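Local coordinates for mRNA-binding protein PUF3 (Saccharomyces cerevisiae, PDB 3K49) that binds the 3'-UTR of mRNAs, chiefly those for mitochondrial proteins, through its Pumilio repeat domain, and promotes decay of COX17 mRNA by speeding deadenylation, at residues Q202-P214 with N237-T250. Numbering follows the deposited sequence.
Sequences QESILNELKDFIP and NKEMVDIKQEIIET
Glu203 and Glu239 meet where helix 202-207 runs beside helix 238-250, nearly parallel at 23°, the axes coming within 9.7 Å at their closest. Asn237 is the N-cap of the second helix and works in two directions. Its OD1 accepts from Met240 N at 2.9 Å and more weakly from Glu239 N. Its ND2 donates to Gln202 OE1 at 2.6 Å, reaching that oxygen from above the carbonyl plane, with the two amides turned 63° apart. CG of Asn237 sits between backbone N and carbonyl carbon (chi1 48°), which turns OD1 back over the first turn of the helix. With an alanine here, the N-H groups of Glu239 and Met240 would probably lose their cap and Gln202 OE1 this donor. Gln202 NE2 is held separately by Gly197 O.

Further along, Leu206 presses its CD1 on Glu239 CG at 3.4 Å and also meets Met240 SD. Glu239 is bent at its second torsion, and its aliphatic part lies along the leucine while the carboxylate turns toward Lys210. Lys210 NZ stays 4.3 Å from Glu239 OE2, too far for a salt bridge. Ile243 CD1 packs on Lys210 CB. Past the turn, Ile213 points CD1 at Glu246 CB, 3.4 Å away, and touches Ile247 CG1.

In the curved helical stack, the first half joins Pumilio 5 to Pumilio 6; these Lys210 and Ile213 pairs lie within Pumilio 6. The RNA is about 12 Å away at the nearest atom. Ile205 packs on helices 177-181 and 186-196, and Ile247 on helix 222-230, while Ile248 reaches helix 277-284 of the next repeat.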
ATOM      1  N   GLN A 202       7.946  16.746  -0.624  1.00 58.34           N
ATOM      2  CA  GLN A 202       8.084  15.931  -1.829  1.00 53.98           C
ATOM      3  C   GLN A 202       9.406  16.208  -2.533  1.00 52.01           C
ATOM      4  O   GLN A 202      10.027  15.301  -3.071  1.00 50.62           O
ATOM      5  CB  GLN A 202       6.914  16.161  -2.785  1.00 44.97           C
ATOM      6  CG  GLN A 202       5.558  15.900  -2.163  1.00 57.85           C
ATOM      7  CD  GLN A 202       4.414  16.122  -3.127  1.00 46.64           C
ATOM      8  OE1 GLN A 202       4.569  15.983  -4.336  1.00 61.50           O
ATOM      9  NE2 GLN A 202       3.258  16.461  -2.593  1.00 51.30           N
ATOM     10  N   GLU A 203       9.832  17.467  -2.520  1.00 59.74           N
ATOM     11  CA  GLU A 203      11.086  17.862  -3.145  1.00 57.09           C
ATOM     12  C   GLU A 203      12.235  17.204  -2.394  1.00 57.19           C
ATOM     13  O   GLU A 203      13.111  16.590  -2.998  1.00 54.22           O
ATOM     14  CB  GLU A 203      11.213  19.387  -3.174  1.00 58.50           C
ATOM     15  CG  GLU A 203      12.460  19.895  -3.873  1.00 80.61           C
ATOM     16  CD  GLU A 203      12.548  21.408  -3.886  1.00108.05           C
ATOM     17  OE1 GLU A 203      11.630  22.061  -3.347  1.00100.87           O
ATOM     18  OE2 GLU A 203      13.535  21.942  -4.433  1.00121.97           O
ATOM     19  N   SER A 204      12.206  17.312  -1.070  1.00 60.65           N
ATOM     20  CA  SER A 204      13.236  16.728  -0.212  1.00 51.28           C
ATOM     21  C   SER A 204      13.379  15.220  -0.410  1.00 51.63           C
ATOM     22  O   SER A 204      14.470  14.660  -0.290  1.00 56.18           O
ATOM     23  CB  SER A 204      12.938  17.037   1.251  1.00 50.07           C
ATOM     24  OG  SER A 204      13.716  16.216   2.108  1.00 73.92           O
ATOM     25  N   ILE A 205      12.272  14.564  -0.724  1.00 44.49           N
ATOM     26  CA  ILE A 205      12.271  13.119  -0.904  1.00 50.30           C
ATOM     27  C   ILE A 205      12.744  12.707  -2.296  1.00 41.81           C
ATOM     28  O   ILE A 205      13.478  11.736  -2.452  1.00 36.20           O
ATOM     29  CB  ILE A 205      10.849  12.545  -0.699  1.00 50.66           C
ATOM     30  CG1 ILE A 205      10.488  12.493   0.791  1.00 46.32           C
ATOM     31  CG2 ILE A 205      10.716  11.173  -1.360  1.00 35.97           C
ATOM     32  CD1 ILE A 205       9.103  12.037   1.038  1.00 41.14           C
ATOM     33  N   LEU A 206      12.274  13.431  -3.307  1.00 45.37           N
ATOM     34  CA  LEU A 206      12.557  13.103  -4.699  1.00 44.44           C
ATOM     35  C   LEU A 206      14.011  13.430  -5.065  1.00 50.53           C
ATOM     36  O   LEU A 206      14.572  12.864  -6.006  1.00 47.61           O
ATOM     37  CB  LEU A 206      11.589  13.842  -5.619  1.00 39.17           C
ATOM     38  CG  LEU A 206      10.139  13.376  -5.493  1.00 46.41           C
ATOM     39  CD1 LEU A 206       9.213  14.257  -6.330  1.00 54.91           C
ATOM     40  CD2 LEU A 206      10.010  11.916  -5.871  1.00 34.37           C
ATOM     41  N   ASN A 207      14.608  14.349  -4.313  1.00 46.40           N
ATOM     42  CA  ASN A 207      16.018  14.681  -4.461  1.00 48.20           C
ATOM     43  C   ASN A 207      16.956  13.545  -4.047  1.00 48.12           C
ATOM     44  O   ASN A 207      18.018  13.375  -4.625  1.00 55.70           O
ATOM     45  CB  ASN A 207      16.347  15.946  -3.664  1.00 55.65           C
ATOM     46  CG  ASN A 207      15.949  17.228  -4.401  1.00 69.15           C
ATOM     47  OD1 ASN A 207      15.483  17.186  -5.545  1.00 59.59           O
ATOM     48  ND2 ASN A 207      16.137  18.370  -3.745  1.00 56.63           N
ATOM     49  N   GLU A 208      16.568  12.773  -3.041  1.00 48.17           N
ATOM     50  CA  GLU A 208      17.384  11.649  -2.600  1.00 47.82           C
ATOM     51  C   GLU A 208      17.166  10.415  -3.478  1.00 52.54           C
ATOM     52  O   GLU A 208      17.846   9.400  -3.317  1.00 53.21           O
ATOM     53  CB  GLU A 208      17.107  11.307  -1.130  1.00 45.11           C
ATOM     54  CG  GLU A 208      17.485  12.411  -0.154  1.00 46.76           C
ATOM     55  CD  GLU A 208      17.693  11.890   1.261  1.00 64.85           C
ATOM     56  OE1 GLU A 208      17.774  12.709   2.210  1.00 66.10           O
ATOM     57  OE2 GLU A 208      17.782  10.655   1.424  1.00 67.16           O
ATOM     58  N   LEU A 209      16.222  10.499  -4.409  1.00 42.31           N
ATOM     59  CA  LEU A 209      15.917   9.354  -5.258  1.00 45.96           C
ATOM     60  C   LEU A 209      16.339   9.599  -6.715  1.00 54.54           C
ATOM     61  O   LEU A 209      16.551   8.658  -7.476  1.00 47.65           O
ATOM     62  CB  LEU A 209      14.413   9.048  -5.208  1.00 40.13           C
ATOM     63  CG  LEU A 209      13.719   8.827  -3.860  1.00 47.72           C
ATOM     64  CD1 LEU A 209      12.308   8.346  -4.084  1.00 43.42           C
ATOM     65  CD2 LEU A 209      14.487   7.816  -3.026  1.00 47.27           C
ATOM     66  N   LYS A 210      16.434  10.867  -7.109  1.00 44.11           N
ATOM     67  CA  LYS A 210      16.590  11.195  -8.514  1.00 45.68           C
ATOM     68  C   LYS A 210      17.947  10.812  -9.120  1.00 48.49           C
ATOM     69  O   LYS A 210      18.167  11.010 -10.309  1.00 53.98           O
ATOM     70  CB  LYS A 210      16.279  12.671  -8.759  1.00 53.37           C
ATOM     71  CG  LYS A 210      17.240  13.660  -8.114  1.00 56.67           C
ATOM     72  CD  LYS A 210      17.004  15.073  -8.691  1.00 59.21           C
ATOM     73  CE  LYS A 210      17.884  16.116  -8.028  1.00 57.41           C
ATOM     74  NZ  LYS A 210      17.365  17.486  -8.208  1.00 59.09           N
ATOM     75  N   ASP A 211      18.846  10.256  -8.312  1.00 53.43           N
ATOM     76  CA  ASP A 211      20.128   9.771  -8.820  1.00 47.58           C
ATOM     77  C   ASP A 211      20.141   8.249  -8.905  1.00 40.94           C
ATOM     78  O   ASP A 211      21.138   7.655  -9.291  1.00 47.85           O
ATOM     79  CB  ASP A 211      21.301  10.249  -7.947  1.00 45.46           C
ATOM     80  CG  ASP A 211      21.561  11.751  -8.062  1.00 59.92           C
ATOM     81  OD1 ASP A 211      22.253  12.299  -7.176  1.00 64.73           O
ATOM     82  OD2 ASP A 211      21.084  12.383  -9.032  1.00 64.94           O
ATOM     83  N   PHE A 212      19.021   7.620  -8.583  1.00 41.05           N
ATOM     84  CA  PHE A 212      18.987   6.169  -8.435  1.00 43.91           C
ATOM     85  C   PHE A 212      17.805   5.469  -9.089  1.00 42.70           C
ATOM     86  O   PHE A 212      17.520   4.321  -8.757  1.00 40.81           O
ATOM     87  CB  PHE A 212      19.038   5.817  -6.952  1.00 45.58           C
ATOM     88  CG  PHE A 212      20.235   6.392  -6.258  1.00 62.16           C
ATOM     89  CD1 PHE A 212      21.521   5.944  -6.574  1.00 58.70           C
ATOM     90  CD2 PHE A 212      20.091   7.398  -5.320  1.00 53.42           C
ATOM     91  CE1 PHE A 212      22.644   6.482  -5.951  1.00 54.61           C
ATOM     92  CE2 PHE A 212      21.207   7.941  -4.686  1.00 59.99           C
ATOM     93  CZ  PHE A 212      22.487   7.481  -5.004  1.00 65.36           C
ATOM     94  N   ILE A 213      17.144   6.148 -10.025  1.00 40.86           N
ATOM     95  CA  ILE A 213      15.964   5.607 -10.701  1.00 36.34           C
ATOM     96  C   ILE A 213      16.179   4.226 -11.302  1.00 42.66           C
ATOM     97  O   ILE A 213      15.283   3.380 -11.213  1.00 46.47           O
ATOM     98  CB  ILE A 213      15.504   6.515 -11.849  1.00 36.15           C
ATOM     99  CG1 ILE A 213      15.037   7.865 -11.314  1.00 36.20           C
ATOM    100  CG2 ILE A 213      14.406   5.837 -12.656  1.00 41.04           C
ATOM    101  CD1 ILE A 213      14.795   8.900 -12.393  1.00 59.99           C
ATOM    102  N   PRO A 214      17.349   3.996 -11.945  1.00 43.44           N
ATOM    103  CA  PRO A 214      17.675   2.646 -12.435  1.00 46.56           C
ATOM    104  C   PRO A 214      17.619   1.553 -11.360  1.00 51.50           C
ATOM    105  O   PRO A 214      17.090   0.475 -11.627  1.00 54.64           O
ATOM    106  CB  PRO A 214      19.111   2.791 -12.954  1.00 47.84           C
ATOM    107  CG  PRO A 214      19.238   4.225 -13.360  1.00 42.58           C
ATOM    108  CD  PRO A 214      18.328   5.004 -12.406  1.00 45.41           C
ATOM    109  N   ASN A 237       3.584  19.270  -8.422  1.00 91.76           N
ATOM    110  CA  ASN A 237       4.674  20.237  -8.333  1.00 87.71           C
ATOM    111  C   ASN A 237       5.726  20.129  -9.433  1.00 84.48           C
ATOM    112  O   ASN A 237       5.708  19.203 -10.244  1.00 85.89           O
ATOM    113  CB  ASN A 237       5.337  20.167  -6.950  1.00 82.52           C
ATOM    114  CG  ASN A 237       5.650  18.744  -6.520  1.00 85.53           C
ATOM    115  OD1 ASN A 237       6.498  18.077  -7.109  1.00 88.39           O
ATOM    116  ND2 ASN A 237       4.967  18.276  -5.479  1.00 88.52           N
ATOM    117  N   LYS A 238       6.646  21.087  -9.442  1.00 83.52           N
ATOM    118  CA  LYS A 238       7.700  21.148 -10.444  1.00 77.94           C
ATOM    119  C   LYS A 238       8.639  19.943 -10.359  1.00 91.71           C
ATOM    120  O   LYS A 238       9.278  19.562 -11.347  1.00 91.14           O
ATOM    121  CB  LYS A 238       8.507  22.436 -10.270  1.00 80.44           C
ATOM    122  CG  LYS A 238       9.230  22.525  -8.928  1.00 99.62           C
ATOM    123  CD  LYS A 238      10.118  23.759  -8.839  1.00107.22           C
ATOM    124  CE  LYS A 238      10.869  23.798  -7.512  1.00114.65           C
ATOM    125  NZ  LYS A 238      11.790  24.966  -7.420  1.00119.87           N
ATOM    126  N   GLU A 239       8.727  19.350  -9.173  1.00 85.27           N
ATOM    127  CA  GLU A 239       9.666  18.259  -8.931  1.00 83.03           C
ATOM    128  C   GLU A 239       9.119  16.932  -9.456  1.00 78.05           C
ATOM    129  O   GLU A 239       9.858  16.127 -10.038  1.00 76.57           O
ATOM    130  CB  GLU A 239       9.992  18.154  -7.441  1.00 76.83           C
ATOM    131  CG  GLU A 239      11.021  17.089  -7.104  1.00 80.35           C
ATOM    132  CD  GLU A 239      12.385  17.392  -7.690  1.00 84.33           C
ATOM    133  OE1 GLU A 239      12.579  18.519  -8.194  1.00100.15           O
ATOM    134  OE2 GLU A 239      13.263  16.504  -7.643  1.00 84.96           O
ATOM    135  N   MET A 240       7.821  16.713  -9.270  1.00 67.87           N
ATOM    136  CA  MET A 240       7.172  15.519  -9.804  1.00 67.80           C
ATOM    137  C   MET A 240       7.325  15.447 -11.323  1.00 73.46           C
ATOM    138  O   MET A 240       7.788  14.435 -11.865  1.00 71.22           O
ATOM    139  CB  MET A 240       5.694  15.488  -9.426  1.00 72.27           C
ATOM    140  CG  MET A 240       5.431  15.097  -7.982  1.00 77.96           C
ATOM    141  SD  MET A 240       5.824  13.370  -7.621  1.00 82.92           S
ATOM    142  CE  MET A 240       5.076  13.178  -5.995  1.00 70.68           C
ATOM    143  N   VAL A 241       6.947  16.529 -12.000  1.00 62.38           N
ATOM    144  CA  VAL A 241       7.037  16.594 -13.453  1.00 65.36           C
ATOM    145  C   VAL A 241       8.437  16.207 -13.969  1.00 62.66           C
ATOM    146  O   VAL A 241       8.578  15.359 -14.857  1.00 46.97           O
ATOM    147  CB  VAL A 241       6.640  17.995 -13.974  1.00 71.63           C
ATOM    148  CG1 VAL A 241       6.845  18.093 -15.488  1.00 57.48           C
ATOM    149  CG2 VAL A 241       5.207  18.307 -13.601  1.00 64.27           C
ATOM    150  N   ASP A 242       9.471  16.825 -13.412  1.00 59.90           N
ATOM    151  CA  ASP A 242      10.836  16.506 -13.810  1.00 61.88           C
ATOM    152  C   ASP A 242      11.196  15.043 -13.533  1.00 69.36           C
ATOM    153  O   ASP A 242      11.773  14.371 -14.392  1.00 69.13           O
ATOM    154  CB  ASP A 242      11.829  17.414 -13.090  1.00 71.22           C
ATOM    155  CG  ASP A 242      11.763  18.850 -13.569  1.00 87.74           C
ATOM    156  OD1 ASP A 242      11.164  19.093 -14.638  1.00 85.82           O
ATOM    157  OD2 ASP A 242      12.310  19.734 -12.878  1.00101.28           O
ATOM    158  N   ILE A 243      10.866  14.544 -12.342  1.00 63.37           N
ATOM    159  CA  ILE A 243      11.194  13.165 -11.991  1.00 58.43           C
ATOM    160  C   ILE A 243      10.407  12.187 -12.855  1.00 55.51           C
ATOM    161  O   ILE A 243      10.917  11.135 -13.240  1.00 49.45           O
ATOM    162  CB  ILE A 243      10.912  12.874 -10.508  1.00 67.12           C
ATOM    163  CG1 ILE A 243      11.688  13.846  -9.618  1.00 71.50           C
ATOM    164  CG2 ILE A 243      11.262  11.431 -10.169  1.00 63.26           C
ATOM    165  CD1 ILE A 243      13.188  13.773  -9.798  1.00 76.11           C
ATOM    166  N   LYS A 244       9.160  12.533 -13.161  1.00 48.29           N
ATOM    167  CA  LYS A 244       8.354  11.664 -14.009  1.00 52.28           C
ATOM    168  C   LYS A 244       8.977  11.535 -15.396  1.00 47.88           C
ATOM    169  O   LYS A 244       8.891  10.485 -16.029  1.00 43.80           O
ATOM    170  CB  LYS A 244       6.918  12.154 -14.120  1.00 44.06           C
ATOM    171  CG  LYS A 244       6.019  11.175 -14.856  1.00 48.94           C
ATOM    172  CD  LYS A 244       4.600  11.702 -14.962  1.00 61.01           C
ATOM    173  CE  LYS A 244       3.697  10.771 -15.759  1.00 49.31           C
ATOM    174  NZ  LYS A 244       2.251  11.123 -15.538  1.00 52.35           N
ATOM    175  N   GLN A 245       9.613  12.607 -15.852  1.00 49.01           N
ATOM    176  CA  GLN A 245      10.311  12.601 -17.128  1.00 51.05           C
ATOM    177  C   GLN A 245      11.569  11.705 -17.105  1.00 54.62           C
ATOM    178  O   GLN A 245      11.768  10.888 -18.006  1.00 49.93           O
ATOM    179  CB  GLN A 245      10.659  14.035 -17.552  1.00 61.22           C
ATOM    180  CG  GLN A 245      11.334  14.154 -18.929  1.00 61.63           C
ATOM    181  CD  GLN A 245      10.434  13.706 -20.075  1.00 50.98           C
ATOM    182  OE1 GLN A 245       9.217  13.814 -19.992  1.00 57.05           O
ATOM    183  NE2 GLN A 245      11.034  13.202 -21.145  1.00 48.94           N
ATOM    184  N   GLU A 246      12.407  11.846 -16.075  1.00 47.24           N
ATOM    185  CA  GLU A 246      13.602  10.996 -15.934  1.00 47.80           C
ATOM    186  C   GLU A 246      13.248   9.522 -15.842  1.00 44.94           C
ATOM    187  O   GLU A 246      14.060   8.659 -16.157  1.00 44.06           O
ATOM    188  CB  GLU A 246      14.435  11.391 -14.706  1.00 46.77           C
ATOM    189  CG  GLU A 246      14.501  12.902 -14.490  1.00 70.40           C
ATOM    190  CD  GLU A 246      14.952  13.302 -13.094  1.00 79.52           C
ATOM    191  OE1 GLU A 246      16.053  12.870 -12.672  1.00 82.34           O
ATOM    192  OE2 GLU A 246      14.202  14.059 -12.431  1.00 75.07           O
ATOM    193  N   ILE A 247      12.041   9.228 -15.376  1.00 51.61           N
ATOM    194  CA  ILE A 247      11.624   7.842 -15.263  1.00 49.44           C
ATOM    195  C   ILE A 247      11.280   7.338 -16.651  1.00 41.31           C
ATOM    196  O   ILE A 247      11.746   6.282 -17.062  1.00 49.51           O
ATOM    197  CB  ILE A 247      10.438   7.664 -14.307  1.00 41.78           C
ATOM    198  CG1 ILE A 247      10.848   8.014 -12.875  1.00 36.01           C
ATOM    199  CG2 ILE A 247       9.940   6.240 -14.371  1.00 35.90           C
ATOM    200  CD1 ILE A 247       9.677   8.340 -11.950  1.00 33.94           C
ATOM    201  N   ILE A 248      10.475   8.112 -17.371  1.00 37.10           N
ATOM    202  CA  ILE A 248      10.163   7.818 -18.758  1.00 42.29           C
ATOM    203  C   ILE A 248      11.449   7.705 -19.604  1.00 50.76           C
ATOM    204  O   ILE A 248      11.659   6.737 -20.347  1.00 43.27           O
ATOM    205  CB  ILE A 248       9.292   8.929 -19.365  1.00 45.02           C
ATOM    206  CG1 ILE A 248       7.971   9.069 -18.604  1.00 53.06           C
ATOM    207  CG2 ILE A 248       9.038   8.653 -20.831  1.00 45.36           C
ATOM    208  CD1 ILE A 248       7.111   7.813 -18.608  1.00 53.51           C
ATOM    209  N   GLU A 249      12.308   8.710 -19.497  1.00 53.62           N
ATOM    210  CA  GLU A 249      13.542   8.714 -20.270  1.00 56.71           C
ATOM    211  C   GLU A 249      14.347   7.478 -19.953  1.00 47.39           C
ATOM    212  O   GLU A 249      14.856   6.839 -20.864  1.00 50.07           O
ATOM    213  CB  GLU A 249      14.352   9.985 -20.026  1.00 52.57           C
ATOM    214  CG  GLU A 249      13.720  11.216 -20.662  1.00 51.74           C
ATOM    215  CD  GLU A 249      14.223  12.522 -20.052  1.00 78.77           C
ATOM    216  OE1 GLU A 249      14.794  12.489 -18.937  1.00 74.17           O
ATOM    217  OE2 GLU A 249      14.035  13.586 -20.689  1.00 82.48           O
ATOM    218  N   THR A 250      14.420   7.115 -18.673  1.00 40.36           N
ATOM    219  CA  THR A 250      15.196   5.944 -18.276  1.00 34.11           C
ATOM    220  C   THR A 250      14.564   4.671 -18.791  1.00 36.62           C
ATOM    221  O   THR A 250      15.269   3.761 -19.214  1.00 37.05           O
ATOM    222  CB  THR A 250      15.373   5.843 -16.759  1.00 34.17           C
ATOM    223  OG1 THR A 250      16.001   7.031 -16.266  1.00 42.67           O
ATOM    224  CG2 THR A 250      16.245   4.651 -16.419  1.00 36.34           C
TER